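Local coordinates for protein Exo-beta-1,4-mannosidase (Rhizomucor miehei, PDB 4LYP) that probably removes terminal beta-linked mannose from the non-reducing ends of manno-oligosaccharides, as a secreted fungal family 5 glycoside hydrolase that also carries out transglycosylation, at residues N151-S156 against E238-P243; Q161-I166 against A188-N193. One frame throughout, in Å; residues are numbered along the deposited sequence.

Contact 1: N151-S156 against E238-P243; sequences NFWQWS and EPQEAP. With GAI (guanidine), chain C.
Trp153 and Glu238 meet through one hydrogen bond: NE1 of Trp153 lies 2.8 Å from OE1 of Glu238, with an angle of 142° at the hydrogen. The bond is bent, with OE1 tilted from the indole plane; on the acceptor side it is met anti and out of the carboxylate plane, and the indole stands nearly perpendicular to that plane. The same OE1 accepts from guanidine N2 at 2.8 Å, and the second oxygen, OE2, takes guanidine N1 at 2.8 Å as well as a bond with His291. Both carboxylate oxygens are therefore engaged, in a pocket that Trp293, Asn296 and Glu416 help to form round the ligand. Glu238 follows strand 230-234 within an Asn-Glu-Pro run (237-239) of the TIM barrel, the place where clan GH-A enzymes carry the general acid/base, and it probably has that role here.

Behind this pair, Gln240 packs against both aromatic rings. Its CG sits 3.5 Å from the ring centroid of Phe152, close to the normal, a CH-pi contact over the face, and its CD lies 3.6 Å from Trp153 CZ2. A bend at chi2 (-65°) folds the amide back, and NE2 reaches Glu238 O at 2.9 Å in an almost straight bond (173°) entering from above the carbonyl plane; NE2 also bonds to Glu268. Phe152 in turn sets CD2 over the indole face of Trp153. Further out, Asn151 ND2 donates to Ser156 OG at 2.9 Å, while Asn151 OD1 accepts from Asn237 and, weakly, from Trp153 N, at 3.0 Å.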
ATOM      1  N   ASN A 151      -1.328  -4.799   8.929  1.00  7.19           N
ATOM      2  CA  ASN A 151      -2.103  -5.333   7.791  1.00  6.54           C
ATOM      3  C   ASN A 151      -3.270  -6.084   8.331  1.00  6.03           C
ATOM      4  O   ASN A 151      -3.079  -6.962   9.191  1.00  6.76           O
ATOM      5  CB  ASN A 151      -1.211  -6.254   6.959  1.00  6.50           C
ATOM      6  CG  ASN A 151      -1.789  -6.670   5.622  1.00  6.56           C
ATOM      7  OD1 ASN A 151      -2.885  -6.254   5.204  1.00  6.83           O
ATOM      8  ND2 ASN A 151      -0.999  -7.447   4.915  1.00  7.62           N
ATOM      9  N   PHE A 152      -4.479  -5.794   7.911  1.00  6.45           N
ATOM     10  CA  PHE A 152      -5.596  -6.650   8.288  1.00  6.74           C
ATOM     11  C   PHE A 152      -5.340  -8.057   7.744  1.00  6.63           C
ATOM     12  O   PHE A 152      -5.730  -9.045   8.416  1.00  7.50           O
ATOM     13  CB  PHE A 152      -6.904  -6.069   7.777  1.00  7.74           C
ATOM     14  CG  PHE A 152      -8.075  -6.851   8.293  1.00  7.12           C
ATOM     15  CD1 PHE A 152      -8.590  -6.574   9.567  1.00  7.99           C
ATOM     16  CD2 PHE A 152      -8.615  -7.938   7.567  1.00  8.53           C
ATOM     17  CE1 PHE A 152      -9.618  -7.320  10.095  1.00  8.66           C
ATOM     18  CE2 PHE A 152      -9.671  -8.699   8.111  1.00  9.13           C
ATOM     19  CZ  PHE A 152     -10.158  -8.367   9.390  1.00  8.80           C
ATOM     20  N   TRP A 153      -4.853  -8.145   6.511  1.00  6.91           N
ATOM     21  CA  TRP A 153      -4.806  -9.392   5.787  1.00  7.13           C
ATOM     22  C   TRP A 153      -3.598 -10.227   6.127  1.00  7.27           C
ATOM     23  O   TRP A 153      -2.646  -9.833   6.844  1.00  7.08           O
ATOM     24  CB  TRP A 153      -4.930  -9.134   4.274  1.00  7.98           C
ATOM     25  CG  TRP A 153      -6.183  -8.400   3.965  1.00  7.42           C
ATOM     26  CD1 TRP A 153      -6.284  -7.093   3.542  1.00  8.25           C
ATOM     27  CD2 TRP A 153      -7.540  -8.861   4.101  1.00  7.46           C
ATOM     28  NE1 TRP A 153      -7.620  -6.714   3.437  1.00  9.31           N
ATOM     29  CE2 TRP A 153      -8.402  -7.793   3.766  1.00  8.09           C
ATOM     30  CE3 TRP A 153      -8.107 -10.102   4.520  1.00  8.46           C
ATOM     31  CZ2 TRP A 153      -9.789  -7.906   3.827  1.00  9.62           C
ATOM     32  CZ3 TRP A 153      -9.491 -10.182   4.608  1.00  9.80           C
ATOM     33  CH2 TRP A 153     -10.336  -9.106   4.259  1.00 11.06           C
ATOM     34  N   GLN A 154      -3.591 -11.442   5.549  1.00  6.79           N
ATOM     35  CA  GLN A 154      -2.692 -12.521   6.007  1.00  7.35           C
ATOM     36  C   GLN A 154      -1.349 -12.542   5.346  1.00  6.68           C
ATOM     37  O   GLN A 154      -0.461 -13.304   5.767  1.00  7.43           O
ATOM     38  CB  GLN A 154      -3.386 -13.883   5.807  1.00  8.38           C
ATOM     39  CG  GLN A 154      -3.579 -14.367   4.351  1.00  8.33           C
ATOM     40  CD  GLN A 154      -4.822 -13.821   3.645  1.00  7.50           C
ATOM     41  OE1 GLN A 154      -5.317 -12.711   3.901  1.00  8.88           O
ATOM     42  NE2 GLN A 154      -5.338 -14.632   2.697  1.00  8.91           N
ATOM     43  N   TRP A 155      -1.113 -11.714   4.320  1.00  6.89           N
ATOM     44  CA  TRP A 155       0.111 -11.835   3.486  1.00  6.31           C
ATOM     45  C   TRP A 155       1.329 -11.278   4.101  1.00  5.97           C
ATOM     46  O   TRP A 155       2.440 -11.486   3.612  1.00  7.03           O
ATOM     47  CB  TRP A 155      -0.167 -11.319   2.102  1.00  7.26           C
ATOM     48  CG  TRP A 155      -0.687  -9.909   1.981  1.00  6.30           C
ATOM     49  CD1 TRP A 155      -2.014  -9.514   1.800  1.00  7.21           C
ATOM     50  CD2 TRP A 155       0.144  -8.685   1.924  1.00  6.31           C
ATOM     51  NE1 TRP A 155      -2.061  -8.154   1.651  1.00  7.52           N
ATOM     52  CE2 TRP A 155      -0.781  -7.609   1.691  1.00  6.99           C
ATOM     53  CE3 TRP A 155       1.491  -8.396   2.051  1.00  7.80           C
ATOM     54  CZ2 TRP A 155      -0.372  -6.287   1.567  1.00  7.77           C
ATOM     55  CZ3 TRP A 155       1.892  -7.099   1.903  1.00  7.50           C
ATOM     56  CH2 TRP A 155       0.967  -6.028   1.665  1.00  7.86           C
ATOM     57  N   SER A 156       1.183 -10.595   5.258  1.00  6.51           N
ATOM     58  CA  SER A 156       2.311 -10.184   6.068  1.00  6.68           C
ATOM     59  C   SER A 156       2.127 -10.713   7.505  1.00  7.45           C
ATOM     60  O   SER A 156       2.681 -10.144   8.461  1.00  7.48           O
ATOM     61  CB  SER A 156       2.487  -8.664   6.044  1.00  7.43           C
ATOM     62  OG  SER A 156       1.306  -8.048   6.537  1.00  7.82           O
ATOM     63  N   GLU A 238      -5.998  -1.685   5.171  1.00  6.34           N
ATOM     64  CA  GLU A 238      -7.407  -2.135   5.047  1.00  6.54           C
ATOM     65  C   GLU A 238      -8.026  -2.652   6.352  1.00  7.03           C
ATOM     66  O   GLU A 238      -8.586  -3.737   6.361  1.00  8.02           O
ATOM     67  CB  GLU A 238      -7.555  -3.145   3.939  1.00  8.17           C
ATOM     68  CG  GLU A 238      -7.054  -2.635   2.584  1.00  7.95           C
ATOM     69  CD  GLU A 238      -7.447  -3.498   1.438  1.00  9.77           C
ATOM     70  OE1 GLU A 238      -8.069  -4.591   1.645  1.00 13.10           O
ATOM     71  OE2 GLU A 238      -7.212  -3.076   0.258  1.00  9.70           O
ATOM     72  N   PRO A 239      -8.055  -1.863   7.433  1.00  7.81           N
ATOM     73  CA  PRO A 239      -8.902  -2.295   8.552  1.00  8.28           C
ATOM     74  C   PRO A 239     -10.339  -2.531   8.086  1.00  7.86           C
ATOM     75  O   PRO A 239     -10.854  -1.777   7.283  1.00  7.93           O
ATOM     76  CB  PRO A 239      -8.825  -1.127   9.539  1.00 10.32           C
ATOM     77  CG  PRO A 239      -7.691  -0.283   9.100  1.00 12.04           C
ATOM     78  CD  PRO A 239      -7.520  -0.507   7.617  1.00  8.57           C
ATOM     79  N   GLN A 240     -11.001  -3.590   8.578  1.00  8.58           N
ATOM     80  CA  GLN A 240     -12.339  -3.974   8.143  1.00  8.60           C
ATOM     81  C   GLN A 240     -13.387  -3.533   9.167  1.00  8.14           C
ATOM     82  O   GLN A 240     -13.590  -4.166  10.195  1.00  9.46           O
ATOM     83  CB  GLN A 240     -12.411  -5.480   7.886  1.00  8.81           C
ATOM     84  CG  GLN A 240     -11.432  -5.990   6.816  1.00  9.14           C
ATOM     85  CD  GLN A 240     -11.764  -5.419   5.457  1.00  8.50           C
ATOM     86  OE1 GLN A 240     -12.833  -5.710   4.888  1.00 10.59           O
ATOM     87  NE2 GLN A 240     -10.919  -4.541   4.917  1.00  9.24           N
ATOM     88  N   GLU A 241     -14.058  -2.413   8.871  1.00  9.73           N
ATOM     89  CA  GLU A 241     -15.119  -1.874   9.775  1.00  9.97           C
ATOM     90  C   GLU A 241     -14.613  -1.792  11.218  1.00  9.59           C
ATOM     91  O   GLU A 241     -15.337  -2.238  12.136  1.00 11.41           O
ATOM     92  CB  GLU A 241     -16.392  -2.717   9.606  1.00 12.17           C
ATOM     93  CG  GLU A 241     -16.893  -2.560   8.170  1.00 13.04           C
ATOM     94  CD  GLU A 241     -18.399  -2.625   8.099  1.00 20.44           C
ATOM     95  OE1 GLU A 241     -19.177  -1.639   8.453  1.00 27.09           O
ATOM     96  OE2 GLU A 241     -18.838  -3.679   7.780  1.00 27.00           O
ATOM     97  N   ALA A 242     -13.448  -1.261  11.449  1.00  9.28           N
ATOM     98  CA  ALA A 242     -12.902  -1.098  12.787  1.00  9.50           C
ATOM     99  C   ALA A 242     -13.638   0.069  13.472  1.00  9.17           C
ATOM    100  O   ALA A 242     -14.090   1.023  12.817  1.00 10.18           O
ATOM    101  CB  ALA A 242     -11.443  -0.805  12.679  1.00  9.84           C
ATOM    102  N   PRO A 243     -13.724   0.055  14.819  1.00  9.89           N
ATOM    103  CA  PRO A 243     -14.486   1.112  15.480  1.00 10.32           C
ATOM    104  C   PRO A 243     -13.765   2.426  15.443  1.00  8.97           C
ATOM    105  O   PRO A 243     -12.496   2.515  15.482  1.00  9.94           O
ATOM    106  CB  PRO A 243     -14.638   0.601  16.892  1.00 13.51           C
ATOM    107  CG  PRO A 243     -13.570  -0.403  17.034  1.00 13.96           C
ATOM    108  CD  PRO A 243     -13.254  -0.979  15.715  1.00 10.74           C
TER
HETATM  109  C   GAI C 501      -7.847  -6.727  -0.980  1.00 13.03           C
HETATM  110  N1  GAI C 501      -7.499  -5.471  -1.253  1.00 18.66           N
HETATM  111  N2  GAI C 501      -8.554  -6.886   0.152  1.00 16.47           N
HETATM  112  N3  GAI C 501      -7.478  -7.737  -1.686  1.00 16.18           N

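Contact 2: Q161-I166 against A188-N193; sequences QYVAWI and AARFYN
Phe191 lies beside Val163 and Tyr162, and its atoms meet them in sequence. At its base, CB packs 3.9 Å from Val163 CG2. Because CG is anti to the backbone N (chi1 -176°), the ring swings toward helix 158-167: CD2 comes to 3.7 Å from Tyr162 CB, and CE2 to 3.6 Å from the same CB, which lies at the ring edge near its plane. CE2 also approaches Tyr162 CG, and the two rings form an offset edge-to-face pair, the edge of Phe191 directed at the Tyr162 face, with centroids 5.5 Å apart and planes at 78°. The two side chains nevertheless run side by side and point the same way.

Val163 fills the other part of the interface with its two methyls. CG2 rests 3.5 Å from Phe191 N, an amide already bonded to Ala188 O, so this contact is packing against backbone. CG1 touches the guanidinium of Arg190, 3.3 Å from NH2, with the arginine chain crossing the valine at about a right angle. Arg190 is steadied by NE bonding to Phe187 O and by a cation-pi contact with the Phe187 ring.

The segment axes come within 8.2 Å at 75°, a steep crossing that concentrates the contact near Val163 and Phe191. Helix 181-193 is kinked here: the N of Phe191 and of Tyr192 bond three residues back, to Ala188 O and Ala189 O, in place of the regular bond four back. Phe191 also stacks on Phe159 and meets Phe205 edge-to-face, while Tyr162 leans on Leu204 and His208, placing the crossing against helix 197-213.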
ATOM      1  N   GLN A 161      -2.421 -12.748  12.761  1.00  6.83           N
ATOM      2  CA  GLN A 161      -1.260 -13.276  13.458  1.00  7.47           C
ATOM      3  C   GLN A 161      -1.194 -12.706  14.878  1.00  7.23           C
ATOM      4  O   GLN A 161      -0.879 -13.441  15.804  1.00  7.96           O
ATOM      5  CB  GLN A 161       0.026 -13.026  12.670  1.00  7.62           C
ATOM      6  CG  GLN A 161       1.238 -13.568  13.394  1.00  7.48           C
ATOM      7  CD  GLN A 161       1.136 -15.066  13.613  1.00  7.44           C
ATOM      8  OE1 GLN A 161       0.946 -15.825  12.659  1.00  8.38           O
ATOM      9  NE2 GLN A 161       1.268 -15.540  14.868  1.00  8.32           N
ATOM     10  N   TYR A 162      -1.427 -11.400  15.043  1.00  7.43           N
ATOM     11  CA  TYR A 162      -1.450 -10.871  16.426  1.00  7.96           C
ATOM     12  C   TYR A 162      -2.497 -11.603  17.250  1.00  7.36           C
ATOM     13  O   TYR A 162      -2.249 -11.940  18.435  1.00  8.93           O
ATOM     14  CB  TYR A 162      -1.685  -9.369  16.459  1.00  8.19           C
ATOM     15  CG  TYR A 162      -0.526  -8.496  16.077  1.00  7.47           C
ATOM     16  CD1 TYR A 162      -0.274  -8.128  14.761  1.00  9.04           C
ATOM     17  CD2 TYR A 162       0.374  -8.026  17.026  1.00  9.63           C
ATOM     18  CE1 TYR A 162       0.755  -7.292  14.414  1.00  9.32           C
ATOM     19  CE2 TYR A 162       1.400  -7.169  16.696  1.00  9.69           C
ATOM     20  CZ  TYR A 162       1.584  -6.764  15.391  1.00  8.60           C
ATOM     21  OH  TYR A 162       2.542  -5.850  15.137  1.00  9.15           O
ATOM     22  N   VAL A 163      -3.692 -11.847  16.692  1.00  7.67           N
ATOM     23  CA  VAL A 163      -4.715 -12.597  17.389  1.00  8.28           C
ATOM     24  C   VAL A 163      -4.219 -13.979  17.743  1.00  8.64           C
ATOM     25  O   VAL A 163      -4.415 -14.453  18.875  1.00 10.15           O
ATOM     26  CB  VAL A 163      -6.038 -12.618  16.587  1.00  9.12           C
ATOM     27  CG1 VAL A 163      -7.043 -13.599  17.214  1.00 10.06           C
ATOM     28  CG2 VAL A 163      -6.631 -11.207  16.475  1.00  9.30           C
ATOM     29  N   ALA A 164      -3.553 -14.675  16.804  1.00  9.11           N
ATOM     30  CA  ALA A 164      -2.996 -15.995  17.106  1.00 10.11           C
ATOM     31  C   ALA A 164      -1.992 -15.914  18.238  1.00  9.05           C
ATOM     32  O   ALA A 164      -1.923 -16.840  19.098  1.00 11.91           O
ATOM     33  CB  ALA A 164      -2.333 -16.546  15.844  1.00 10.33           C
ATOM     34  N   TRP A 165      -1.115 -14.921  18.233  1.00  9.33           N
ATOM     35  CA  TRP A 165      -0.187 -14.762  19.357  1.00 10.67           C
ATOM     36  C   TRP A 165      -0.892 -14.592  20.673  1.00 10.12           C
ATOM     37  O   TRP A 165      -0.492 -15.220  21.659  1.00 14.35           O
ATOM     38  CB  TRP A 165       0.734 -13.623  19.092  1.00 10.07           C
ATOM     39  CG  TRP A 165       1.882 -13.904  18.134  1.00  9.44           C
ATOM     40  CD1 TRP A 165       2.560 -15.065  17.985  1.00  9.98           C
ATOM     41  CD2 TRP A 165       2.532 -12.942  17.266  1.00  8.54           C
ATOM     42  NE1 TRP A 165       3.585 -14.927  17.058  1.00  9.97           N
ATOM     43  CE2 TRP A 165       3.610 -13.627  16.609  1.00  9.47           C
ATOM     44  CE3 TRP A 165       2.343 -11.580  17.004  1.00  9.62           C
ATOM     45  CZ2 TRP A 165       4.477 -12.971  15.749  1.00  9.77           C
ATOM     46  CZ3 TRP A 165       3.244 -10.947  16.167  1.00 10.01           C
ATOM     47  CH2 TRP A 165       4.299 -11.644  15.527  1.00 10.52           C
ATOM     48  N   ILE A 166      -1.946 -13.800  20.731  1.00  8.96           N
ATOM     49  CA  ILE A 166      -2.608 -13.571  21.998  1.00 10.19           C
ATOM     50  C   ILE A 166      -3.383 -14.774  22.475  1.00 11.17           C
ATOM     51  O   ILE A 166      -3.346 -15.108  23.666  1.00 13.42           O
ATOM     52  CB  ILE A 166      -3.547 -12.309  21.875  1.00 10.61           C
ATOM     53  CG1 ILE A 166      -2.736 -11.042  21.556  1.00 11.93           C
ATOM     54  CG2 ILE A 166      -4.366 -12.152  23.198  1.00 12.22           C
ATOM     55  CD1 ILE A 166      -1.574 -10.784  22.495  1.00 13.87           C
ATOM     56  N   ALA A 188      -9.742 -12.253  12.470  1.00 10.55           N
ATOM     57  CA  ALA A 188      -8.755 -11.222  12.543  1.00  9.28           C
ATOM     58  C   ALA A 188      -9.304  -9.930  13.175  1.00  9.10           C
ATOM     59  O   ALA A 188      -8.548  -9.191  13.847  1.00  9.41           O
ATOM     60  CB  ALA A 188      -8.198 -10.929  11.184  1.00  9.80           C
ATOM     61  N   ALA A 189     -10.591  -9.638  12.991  1.00  9.26           N
ATOM     62  CA  ALA A 189     -11.167  -8.418  13.543  1.00  8.79           C
ATOM     63  C   ALA A 189     -11.244  -8.444  15.060  1.00  8.33           C
ATOM     64  O   ALA A 189     -11.471  -7.412  15.670  1.00  9.35           O
ATOM     65  CB  ALA A 189     -12.530  -8.129  12.922  1.00 10.44           C
ATOM     66  N   ARG A 190     -11.077  -9.622  15.685  1.00  9.11           N
ATOM     67  CA  ARG A 190     -10.931  -9.690  17.142  1.00  9.71           C
ATOM     68  C   ARG A 190      -9.824  -8.791  17.621  1.00  8.49           C
ATOM     69  O   ARG A 190      -9.862  -8.306  18.769  1.00  9.64           O
ATOM     70  CB  ARG A 190     -10.705 -11.110  17.604  1.00 10.38           C
ATOM     71  CG  ARG A 190     -11.933 -12.001  17.369  1.00 12.27           C
ATOM     72  CD  ARG A 190     -11.823 -13.344  18.033  1.00 15.85           C
ATOM     73  NE  ARG A 190     -10.781 -14.066  17.401  1.00 14.61           N
ATOM     74  CZ  ARG A 190     -10.296 -15.265  17.835  1.00 16.11           C
ATOM     75  NH1 ARG A 190     -10.707 -15.749  19.003  1.00 17.68           N
ATOM     76  NH2 ARG A 190      -9.341 -15.942  17.175  1.00 18.59           N
ATOM     77  N   PHE A 191      -8.841  -8.509  16.776  1.00  8.39           N
ATOM     78  CA  PHE A 191      -7.761  -7.566  17.066  1.00  8.14           C
ATOM     79  C   PHE A 191      -8.251  -6.245  17.629  1.00  8.46           C
ATOM     80  O   PHE A 191      -7.605  -5.686  18.543  1.00  9.63           O
ATOM     81  CB  PHE A 191      -6.978  -7.343  15.773  1.00  8.75           C
ATOM     82  CG  PHE A 191      -5.739  -6.459  15.917  1.00  7.54           C
ATOM     83  CD1 PHE A 191      -5.852  -5.063  15.859  1.00  9.13           C
ATOM     84  CD2 PHE A 191      -4.496  -7.038  16.065  1.00  8.95           C
ATOM     85  CE1 PHE A 191      -4.695  -4.230  16.008  1.00 10.43           C
ATOM     86  CE2 PHE A 191      -3.371  -6.223  16.182  1.00 10.50           C
ATOM     87  CZ  PHE A 191      -3.466  -4.847  16.121  1.00 10.49           C
ATOM     88  N   TYR A 192      -9.368  -5.701  17.105  1.00  8.71           N
ATOM     89  CA  TYR A 192      -9.912  -4.448  17.615  1.00  9.54           C
ATOM     90  C   TYR A 192     -11.330  -4.590  18.189  1.00  9.75           C
ATOM     91  O   TYR A 192     -11.771  -3.707  18.868  1.00 12.77           O
ATOM     92  CB  TYR A 192      -9.826  -3.342  16.571  1.00 11.18           C
ATOM     93  CG  TYR A 192     -10.254  -3.743  15.147  1.00  9.00           C
ATOM     94  CD1 TYR A 192     -11.523  -4.036  14.823  1.00  9.62           C
ATOM     95  CD2 TYR A 192      -9.271  -3.863  14.137  1.00 10.37           C
ATOM     96  CE1 TYR A 192     -11.907  -4.393  13.523  1.00  9.67           C
ATOM     97  CE2 TYR A 192      -9.622  -4.226  12.849  1.00 10.43           C
ATOM     98  CZ  TYR A 192     -10.926  -4.502  12.537  1.00 10.10           C
ATOM     99  OH  TYR A 192     -11.235  -4.872  11.246  1.00 11.02           O
ATOM    100  N   ASN A 193     -12.029  -5.699  17.950  1.00  9.41           N
ATOM    101  CA  ASN A 193     -13.440  -5.820  18.402  1.00 10.66           C
ATOM    102  C   ASN A 193     -13.614  -6.670  19.668  1.00 11.15           C
ATOM    103  O   ASN A 193     -14.670  -6.623  20.310  1.00 15.28           O
ATOM    104  CB  ASN A 193     -14.301  -6.468  17.288  1.00 11.41           C
ATOM    105  CG  ASN A 193     -14.634  -5.490  16.186  1.00 11.48           C
ATOM    106  OD1 ASN A 193     -14.545  -4.275  16.385  1.00 12.96           O
ATOM    107  ND2 ASN A 193     -14.998  -6.047  15.028  1.00 13.83           N
TER

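Contact 2 is nested along the chain inside the loop closed by contact 1: residues 151-156 lead directly into helix 158-167, helix 181-193 follows, and 238-243 comes last, before helix 244-257. The centres are 10 Å apart on the same side of the chain's centre, contact 1 following barrel strands 144-148 and 230-234, contact 2 lying farther out. Tyr192 joins them directly: its OH is 2.7 Å from Gln240 O, a probable hydrogen bond, and also packs on Phe152 CE1. Helix 181-193 thus backs the loop pair that lines the guanidine pocket, so helix 181-193, which helix 158-167 crosses, touches the residues just behind the probable active site.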